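Local coordinates for mitochondrial association factor 1 (Toxoplasma gondii, PDB 6BXS), which is encoded at a locus required for direct manipulation of host mitochondria, probably helps associate them with the parasite, and has a macro domain, at residues 54-58 with 86-91; 139-145 with 171-177; 97-102 with 125-131. One frame throughout, in Å; residues are numbered along the deposited sequence.

The three contacts follow one another along the chain. None nest or cross. Contact 1 comes first: residues 54-58 meet 86-91 and close a loop that is mostly helix 61-76. Contact 3 is next. Residues 97-102, further along helix 83-103, meet 125-131, and the loop between holds strand 109-111 and most of strand 120-126. Contact 2 is last: residues 139-145 meet 171-177 around strands 147-152 and 166-170, and tie the end of helix 137-140 and the loop after it to the loop before helix 179-202. Helix 83-103 serves contacts 1 and 3. The three touch: Leu55 of contact 1 packs on Leu98 of contact 3 and on Asn143 and Val171 of contact 2, while Pro131 meets Val144.

Contact 1. Residues 54-58 with 86-91; sequences GLFIG and LSAESQ
This is a loop-on-helix contact: Ser90 and Gln91 of helix 83-103 hold the backbone of residues 54-58 along the side of the helix. The loop lies between strand 45-50 and helix 61-76. Ser90 makes the central link. Ser90 OG accepts the backbone N-H of Ile57 at 2.9 Å from Ile57 N, with 164° at the hydrogen. Ser90 OG also donates to Leu86 O, one helical turn back, at 2.6 Å. A chi1 of 61° puts OG between the backbone N and carbonyl carbon of Ser90 and brings it to that oxygen. Leu86 O thus accepts two bonds, from Ser90 N and Ser90 OG, and the buried hydroxyl both gives and receives.

Ile57 then covers Ser90: Ile57 CD1 lies 3.7 Å from Ser90 CB. The other branch goes to Leu86, with Ile57 CG2 4.0 Å from Leu86 CD2. These two side chains cross at a slant, and Ala67 of helix 61-76 touches both.

The loop is glycine-rich and follows a central strand of the macro domain. In ADP-ribose-binding relatives the corresponding loop lines the ligand site, and the loop may do the same here.

At one end Gln91 reaches out on an extended chain, and Gln91 NE2 donates to Gly54 O at 3.2 Å. The oxygen lies in the amide plane of Gln91, but NE2 sits 41° above the carbonyl plane of Gly54. Nearby, Gln91 CA makes a CA-H...O contact of 3.4 Å with Leu55 O. At the other end a water donates to Ile57 O at 2.7 Å and accepts from Ser87 OG at 3.1 Å.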
loop_
_atom_site.group_PDB
_atom_site.type_symbol
_atom_site.label_atom_id
_atom_site.label_comp_id
_atom_site.label_asym_id
_atom_site.label_seq_id
_atom_site.Cartn_x
_atom_site.Cartn_y
_atom_site.Cartn_z
ATOM N N GLY A 54 6.217 -12.210 5.358
ATOM C CA GLY A 54 7.569 -12.169 5.888
ATOM C C GLY A 54 8.181 -10.776 5.865
ATOM O O GLY A 54 9.292 -10.579 6.356
ATOM N N LEU A 55 7.463 -9.823 5.276
ATOM C CA LEU A 55 7.821 -8.401 5.325
ATOM C C LEU A 55 9.078 -8.021 4.532
ATOM O O LEU A 55 9.735 -7.036 4.864
ATOM C CB LEU A 55 8.008 -7.952 6.779
ATOM C CG LEU A 55 6.902 -8.293 7.780
ATOM C CD1 LEU A 55 7.244 -7.710 9.146
ATOM C CD2 LEU A 55 5.553 -7.785 7.299
ATOM N N PHE A 56 9.401 -8.772 3.482
ATOM C CA PHE A 56 10.546 -8.433 2.633
ATOM C C PHE A 56 10.097 -7.754 1.339
ATOM O O PHE A 56 8.993 -7.995 0.853
ATOM C CB PHE A 56 11.362 -9.681 2.293
ATOM C CG PHE A 56 10.692 -10.584 1.303
ATOM C CD1 PHE A 56 10.866 -10.397 -0.058
ATOM C CD2 PHE A 56 9.884 -11.618 1.733
ATOM C CE1 PHE A 56 10.241 -11.221 -0.969
ATOM C CE2 PHE A 56 9.256 -12.442 0.821
ATOM C CZ PHE A 56 9.438 -12.246 -0.529
ATOM N N ILE A 57 10.969 -6.917 0.786
ATOM C CA ILE A 57 10.764 -6.344 -0.538
ATOM C C ILE A 57 11.566 -7.145 -1.558
ATOM O O ILE A 57 12.797 -7.148 -1.534
ATOM C CB ILE A 57 11.172 -4.860 -0.585
ATOM C CG1 ILE A 57 10.227 -4.035 0.293
ATOM C CG2 ILE A 57 11.137 -4.338 -2.022
ATOM C CD1 ILE A 57 10.681 -2.611 0.530
ATOM N N GLY A 58 10.855 -7.820 -2.454
ATOM C CA GLY A 58 11.474 -8.707 -3.421
ATOM C C GLY A 58 10.466 -9.720 -3.921
ATOM O O GLY A 58 9.258 -9.493 -3.843
ATOM N N LEU A 86 18.499 -6.025 -0.540
ATOM C CA LEU A 86 17.231 -5.323 -0.390
ATOM C C LEU A 86 16.216 -6.163 0.375
ATOM O O LEU A 86 15.499 -5.649 1.234
ATOM C CB LEU A 86 16.674 -4.945 -1.765
ATOM C CG LEU A 86 15.274 -4.330 -1.800
ATOM C CD1 LEU A 86 15.177 -3.119 -0.889
ATOM C CD2 LEU A 86 14.912 -3.953 -3.228
ATOM N N SER A 87 16.156 -7.451 0.052
ATOM C CA SER A 87 15.240 -8.368 0.719
ATOM C C SER A 87 15.511 -8.426 2.214
ATOM O O SER A 87 14.600 -8.279 3.023
ATOM C CB SER A 87 15.349 -9.772 0.119
ATOM O OG SER A 87 14.557 -9.894 -1.047
ATOM N N ALA A 88 16.772 -8.636 2.574
ATOM C CA ALA A 88 17.150 -8.775 3.973
ATOM C C ALA A 88 17.004 -7.460 4.733
ATOM O O ALA A 88 16.494 -7.440 5.853
ATOM C CB ALA A 88 18.578 -9.290 4.082
ATOM N N GLU A 89 17.448 -6.363 4.129
ATOM C CA GLU A 89 17.436 -5.077 4.820
ATOM C C GLU A 89 16.010 -4.586 5.056
ATOM O O GLU A 89 15.663 -4.180 6.166
ATOM C CB GLU A 89 18.216 -4.027 4.032
ATOM C CG GLU A 89 18.688 -2.870 4.902
ATOM C CD GLU A 89 19.090 -1.643 4.109
ATOM O OE1 GLU A 89 18.570 -1.446 2.991
ATOM O OE2 GLU A 89 19.931 -0.868 4.611
ATOM N N SER A 90 15.195 -4.616 4.005
ATOM C CA SER A 90 13.791 -4.228 4.107
ATOM C C SER A 90 13.091 -5.075 5.160
ATOM O O SER A 90 12.299 -4.578 5.962
ATOM C CB SER A 90 13.091 -4.385 2.758
ATOM O OG SER A 90 13.122 -5.735 2.323
ATOM N N GLN A 91 13.402 -6.366 5.144
ATOM C CA GLN A 91 12.856 -7.317 6.101
ATOM C C GLN A 91 13.242 -6.950 7.535
ATOM O O GLN A 91 12.388 -6.914 8.421
ATOM C CB GLN A 91 13.342 -8.725 5.749
ATOM C CG GLN A 91 12.759 -9.843 6.584
ATOM C CD GLN A 91 13.119 -11.209 6.028
ATOM O OE1 GLN A 91 14.297 -11.551 5.917
ATOM N NE2 GLN A 91 12.109 -11.990 5.659
HETATM O O HOH W 1 14.895 -7.610 -3.118
#

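Contact 2. Residues 139-145 with 171-177; sequences ETGKNVG and VAPFGNA
Val171 packs on the carbonyl of Asn143, and Ala177 packs on that of Glu139. Together they join the end of helix 137-140 and the loop after it to the loop that links strand 166-170 to helix 179-202 in the macro domain. Val171 CB points at the facing segment and lies 3.3 Å from Asn143 O. The oxygen sits over CB, with CG1 and CG2 of Val171 each 3.6 Å from Asn143 O. The backbone adds a bond at the same place: Gly145 N donates to Val171 O at 3.1 Å.

Ala177 closes a type I turn that starts at Phe174. Ala177 CB is 3.4 Å from Glu139 O and 3.9 Å from Thr140 CG2. Glu139 comes alongside the same residue. CG of Glu139 lies between its backbone N and carbonyl carbon (chi1 50°), and the extended chain carries Glu139 OE1 to 3.7 Å from Ala177 CA. There OE1 also accepts the N-H of Ser178. Helix 179-202 lies next to this end, where Ala181 touches Glu139. The turn is fixed at its first residue by a bond from Phe174 N to Thr140 O, 2.8 Å long.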
loop_
_atom_site.group_PDB
_atom_site.type_symbol
_atom_site.label_atom_id
_atom_site.label_comp_id
_atom_site.label_asym_id
_atom_site.label_seq_id
_atom_site.Cartn_x
_atom_site.Cartn_y
_atom_site.Cartn_z
ATOM N N GLU A 139 -5.207 -18.333 9.891
ATOM C CA GLU A 139 -6.086 -18.348 8.720
ATOM C C GLU A 139 -5.873 -17.142 7.803
ATOM O O GLU A 139 -6.136 -17.222 6.603
ATOM C CB GLU A 139 -7.555 -18.410 9.151
ATOM C CG GLU A 139 -7.956 -17.388 10.206
ATOM C CD GLU A 139 -9.463 -17.264 10.361
ATOM O OE1 GLU A 139 -10.194 -17.587 9.400
ATOM O OE2 GLU A 139 -9.919 -16.847 11.445
ATOM N N THR A 140 -5.398 -16.033 8.362
ATOM C CA THR A 140 -5.195 -14.811 7.583
ATOM C C THR A 140 -3.759 -14.662 7.087
ATOM O O THR A 140 -3.505 -13.973 6.099
ATOM C CB THR A 140 -5.536 -13.550 8.401
ATOM O OG1 THR A 140 -4.562 -13.377 9.439
ATOM C CG2 THR A 140 -6.929 -13.650 9.009
ATOM N N GLY A 141 -2.828 -15.314 7.778
ATOM C CA GLY A 141 -1.410 -15.063 7.593
ATOM C C GLY A 141 -0.947 -14.129 8.694
ATOM O O GLY A 141 -1.774 -13.469 9.326
ATOM N N LYS A 142 0.361 -14.070 8.934
ATOM C CA LYS A 142 0.885 -13.275 10.042
ATOM C C LYS A 142 1.276 -11.874 9.574
ATOM O O LYS A 142 1.569 -11.658 8.399
ATOM C CB LYS A 142 2.079 -13.985 10.694
ATOM C CG LYS A 142 3.445 -13.618 10.137
ATOM C CD LYS A 142 4.548 -14.411 10.829
ATOM C CE LYS A 142 5.917 -14.116 10.229
ATOM N NZ LYS A 142 6.017 -14.562 8.810
ATOM N N ASN A 143 1.265 -10.932 10.515
ATOM C CA ASN A 143 1.599 -9.527 10.263
ATOM C C ASN A 143 0.586 -8.830 9.359
ATOM O O ASN A 143 0.900 -7.821 8.728
ATOM C CB ASN A 143 2.997 -9.399 9.652
ATOM C CG ASN A 143 4.063 -10.060 10.498
ATOM O OD1 ASN A 143 3.991 -10.051 11.725
ATOM N ND2 ASN A 143 5.062 -10.638 9.842
ATOM N N VAL A 144 -0.630 -9.362 9.306
ATOM C CA VAL A 144 -1.697 -8.745 8.528
ATOM C C VAL A 144 -2.093 -7.410 9.148
ATOM O O VAL A 144 -2.184 -7.290 10.368
ATOM C CB VAL A 144 -2.934 -9.659 8.445
ATOM C CG1 VAL A 144 -4.106 -8.937 7.789
ATOM C CG2 VAL A 144 -2.598 -10.931 7.680
ATOM N N GLY A 145 -2.330 -6.416 8.297
ATOM C CA GLY A 145 -2.684 -5.084 8.751
ATOM C C GLY A 145 -1.466 -4.222 9.024
ATOM O O GLY A 145 -1.586 -3.014 9.231
ATOM N N VAL A 171 0.381 -5.570 4.318
ATOM C CA VAL A 171 0.171 -7.013 4.284
ATOM C C VAL A 171 -1.317 -7.334 4.327
ATOM O O VAL A 171 -1.987 -7.089 5.330
ATOM C CB VAL A 171 0.880 -7.709 5.463
ATOM C CG1 VAL A 171 0.641 -9.215 5.432
ATOM C CG2 VAL A 171 2.371 -7.410 5.439
ATOM N N ALA A 172 -1.819 -7.895 3.233
ATOM C CA ALA A 172 -3.239 -8.186 3.088
ATOM C C ALA A 172 -3.579 -9.567 3.641
ATOM O O ALA A 172 -2.726 -10.453 3.666
ATOM C CB ALA A 172 -3.642 -8.091 1.627
ATOM N N PRO A 173 -4.834 -9.759 4.079
ATOM C CA PRO A 173 -5.256 -11.064 4.598
ATOM C C PRO A 173 -5.351 -12.123 3.505
ATOM O O PRO A 173 -5.736 -11.808 2.379
ATOM C CB PRO A 173 -6.634 -10.774 5.197
ATOM C CG PRO A 173 -7.135 -9.605 4.436
ATOM C CD PRO A 173 -5.929 -8.773 4.117
ATOM N N PHE A 174 -4.998 -13.360 3.836
ATOM C CA PHE A 174 -5.078 -14.456 2.880
ATOM C C PHE A 174 -6.540 -14.795 2.620
ATOM O O PHE A 174 -7.365 -14.753 3.532
ATOM C CB PHE A 174 -4.319 -15.683 3.394
ATOM C CG PHE A 174 -4.167 -16.771 2.374
ATOM C CD1 PHE A 174 -3.367 -16.587 1.257
ATOM C CD2 PHE A 174 -4.819 -17.981 2.533
ATOM C CE1 PHE A 174 -3.226 -17.590 0.315
ATOM C CE2 PHE A 174 -4.682 -18.988 1.595
ATOM C CZ PHE A 174 -3.884 -18.792 0.485
ATOM N N GLY A 175 -6.855 -15.128 1.374
ATOM C CA GLY A 175 -8.237 -15.268 0.951
ATOM C C GLY A 175 -9.004 -16.418 1.573
ATOM O O GLY A 175 -10.228 -16.353 1.686
ATOM N N ASN A 176 -8.301 -17.469 1.981
ATOM C CA ASN A 176 -8.964 -18.641 2.549
ATOM C C ASN A 176 -9.453 -18.394 3.973
ATOM O O ASN A 176 -10.159 -19.224 4.546
ATOM C CB ASN A 176 -8.029 -19.853 2.522
ATOM C CG ASN A 176 -7.837 -20.407 1.125
ATOM O OD1 ASN A 176 -8.273 -19.808 0.141
ATOM N ND2 ASN A 176 -7.179 -21.558 1.031
ATOM N N ALA A 177 -9.068 -17.258 4.549
ATOM C CA ALA A 177 -9.637 -16.826 5.820
ATOM C C ALA A 177 -11.148 -16.696 5.665
ATOM O O ALA A 177 -11.631 -16.322 4.597
ATOM C CB ALA A 177 -9.028 -15.506 6.270
#

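Contact 3. Residues 97-102 with 125-131; sequences LLHDAE and AYVAIVP
Ala101 and Leu97 of helix 83-103 pack on Ala125 near the end of strand 120-126 and on Val127 just after it. The helix covers one face of the central sheet in the alpha/beta/alpha sandwich of the macro domain. Tyr126 points away from it and meets Ala196 of helix 179-202 on the other face. The contact relies on van der Waals packing.

The tight part is made of small groups. Leu97 CB lies 3.7 Å from Ala125 CB, and the short alanine side chains let helix and strand come close. Ala101 CB touches two neighbours, at 4.1 Å from Ala125 CB and 4.0 Å from Val127 CG2. The two branches of Val127 divide the work. CG1 is anti to the carbonyl carbon (chi1 -75°), which leaves CG2 between backbone N and carbonyl carbon. Val127 CG2 comes to 3.5 Å from Ala101 O. Val127 CG1 lies 3.8 Å from Leu98 CD1, where the side chains meet at about a right angle. Phe148 of strand 147-152 touches Leu97, Leu98 and Ala125, so this side is buried.

The looser side begins where the strand has ended. Glu102 and Val130 are partly exposed here. Val130 CG2 lies 3.7 Å from Glu102 O. The extended Glu102 chain crosses Pro131 at a slant and meets the CD-CG side of its ring, Glu102 OE1 lying 3.4 Å from Pro131 CD.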
loop_
_atom_site.group_PDB
_atom_site.type_symbol
_atom_site.label_atom_id
_atom_site.label_comp_id
_atom_site.label_asym_id
_atom_site.label_seq_id
_atom_site.Cartn_x
_atom_site.Cartn_y
_atom_site.Cartn_z
ATOM N N LEU A 97 10.174 -2.337 13.100
ATOM C CA LEU A 97 9.175 -1.274 13.172
ATOM C C LEU A 97 7.798 -1.798 13.567
ATOM O O LEU A 97 7.061 -1.127 14.290
ATOM C CB LEU A 97 9.077 -0.543 11.832
ATOM C CG LEU A 97 10.106 0.558 11.566
ATOM C CD1 LEU A 97 9.946 1.103 10.151
ATOM C CD2 LEU A 97 9.976 1.683 12.587
ATOM N N LEU A 98 7.447 -2.987 13.088
ATOM C CA LEU A 98 6.157 -3.582 13.418
ATOM C C LEU A 98 6.063 -3.883 14.910
ATOM O O LEU A 98 5.006 -3.708 15.519
ATOM C CB LEU A 98 5.922 -4.862 12.610
ATOM C CG LEU A 98 4.625 -5.608 12.939
ATOM C CD1 LEU A 98 3.408 -4.680 12.839
ATOM C CD2 LEU A 98 4.450 -6.815 12.033
ATOM N N HIS A 99 7.169 -4.337 15.493
ATOM C CA HIS A 99 7.230 -4.590 16.929
ATOM C C HIS A 99 6.937 -3.309 17.701
ATOM O O HIS A 99 6.163 -3.319 18.657
ATOM C CB HIS A 99 8.600 -5.150 17.328
ATOM C CG HIS A 99 8.731 -6.627 17.124
ATOM N ND1 HIS A 99 9.831 -7.202 16.524
ATOM C CD2 HIS A 99 7.903 -7.650 17.447
ATOM C CE1 HIS A 99 9.674 -8.514 16.483
ATOM N NE2 HIS A 99 8.511 -8.811 17.037
ATOM N N ASP A 100 7.547 -2.209 17.272
ATOM C CA ASP A 100 7.292 -0.904 17.879
ATOM C C ASP A 100 5.843 -0.470 17.665
ATOM O O ASP A 100 5.201 0.049 18.577
ATOM C CB ASP A 100 8.237 0.156 17.307
ATOM C CG ASP A 100 9.694 -0.128 17.615
ATOM O OD1 ASP A 100 9.970 -0.872 18.580
ATOM O OD2 ASP A 100 10.566 0.402 16.893
ATOM N N ALA A 101 5.335 -0.679 16.455
ATOM C CA ALA A 101 3.974 -0.270 16.117
ATOM C C ALA A 101 2.949 -1.015 16.966
ATOM O O ALA A 101 1.950 -0.438 17.400
ATOM C CB ALA A 101 3.706 -0.504 14.637
ATOM N N GLU A 102 3.207 -2.297 17.203
ATOM C CA GLU A 102 2.297 -3.143 17.966
ATOM C C GLU A 102 2.234 -2.731 19.434
ATOM O O GLU A 102 1.220 -2.949 20.097
ATOM C CB GLU A 102 2.714 -4.612 17.847
ATOM C CG GLU A 102 2.323 -5.254 16.519
ATOM C CD GLU A 102 2.793 -6.694 16.396
ATOM O OE1 GLU A 102 2.386 -7.371 15.427
ATOM O OE2 GLU A 102 3.566 -7.150 17.265
ATOM N N ALA A 125 6.002 3.079 10.577
ATOM C CA ALA A 125 5.051 1.978 10.642
ATOM C C ALA A 125 3.813 2.383 11.438
ATOM O O ALA A 125 3.852 3.315 12.241
ATOM C CB ALA A 125 5.694 0.751 11.247
ATOM N N TYR A 126 2.719 1.666 11.207
ATOM C CA TYR A 126 1.431 1.996 11.801
ATOM C C TYR A 126 0.511 0.788 11.697
ATOM O O TYR A 126 0.410 0.172 10.635
ATOM C CB TYR A 126 0.823 3.217 11.093
ATOM C CG TYR A 126 -0.547 3.658 11.581
ATOM C CD1 TYR A 126 -1.696 2.958 11.230
ATOM C CD2 TYR A 126 -0.691 4.798 12.358
ATOM C CE1 TYR A 126 -2.946 3.366 11.665
ATOM C CE2 TYR A 126 -1.938 5.216 12.794
ATOM C CZ TYR A 126 -3.060 4.497 12.445
ATOM O OH TYR A 126 -4.303 4.910 12.875
ATOM N N VAL A 127 -0.137 0.437 12.803
ATOM C CA VAL A 127 -1.182 -0.581 12.788
ATOM C C VAL A 127 -2.438 -0.054 13.467
ATOM O O VAL A 127 -2.373 0.538 14.542
ATOM C CB VAL A 127 -0.743 -1.890 13.487
ATOM C CG1 VAL A 127 0.223 -2.664 12.608
ATOM C CG2 VAL A 127 -0.140 -1.608 14.856
ATOM N N ALA A 128 -3.578 -0.262 12.819
ATOM C CA ALA A 128 -4.861 0.111 13.393
ATOM C C ALA A 128 -5.239 -0.883 14.484
ATOM O O ALA A 128 -5.828 -0.515 15.503
ATOM C CB ALA A 128 -5.931 0.159 12.314
ATOM N N ILE A 129 -4.887 -2.145 14.256
ATOM C CA ILE A 129 -5.168 -3.219 15.201
ATOM C C ILE A 129 -3.952 -4.129 15.316
ATOM O O ILE A 129 -3.321 -4.456 14.315
ATOM C CB ILE A 129 -6.395 -4.053 14.764
ATOM C CG1 ILE A 129 -7.611 -3.144 14.560
ATOM C CG2 ILE A 129 -6.700 -5.142 15.794
ATOM C CD1 ILE A 129 -8.831 -3.855 14.010
ATOM N N VAL A 130 -3.618 -4.527 16.540
ATOM C CA VAL A 130 -2.544 -5.494 16.746
ATOM C C VAL A 130 -2.882 -6.777 15.994
ATOM O O VAL A 130 -3.929 -7.373 16.245
ATOM C CB VAL A 130 -2.331 -5.819 18.236
ATOM C CG1 VAL A 130 -1.242 -6.879 18.405
ATOM C CG2 VAL A 130 -1.970 -4.562 19.013
ATOM N N PRO A 131 -2.011 -7.202 15.060
ATOM C CA PRO A 131 -2.277 -8.456 14.342
ATOM C C PRO A 131 -2.457 -9.647 15.277
ATOM O O PRO A 131 -1.873 -9.669 16.357
ATOM C CB PRO A 131 -1.026 -8.638 13.477
ATOM C CG PRO A 131 -0.491 -7.268 13.289
ATOM C CD PRO A 131 -0.800 -6.530 14.556
#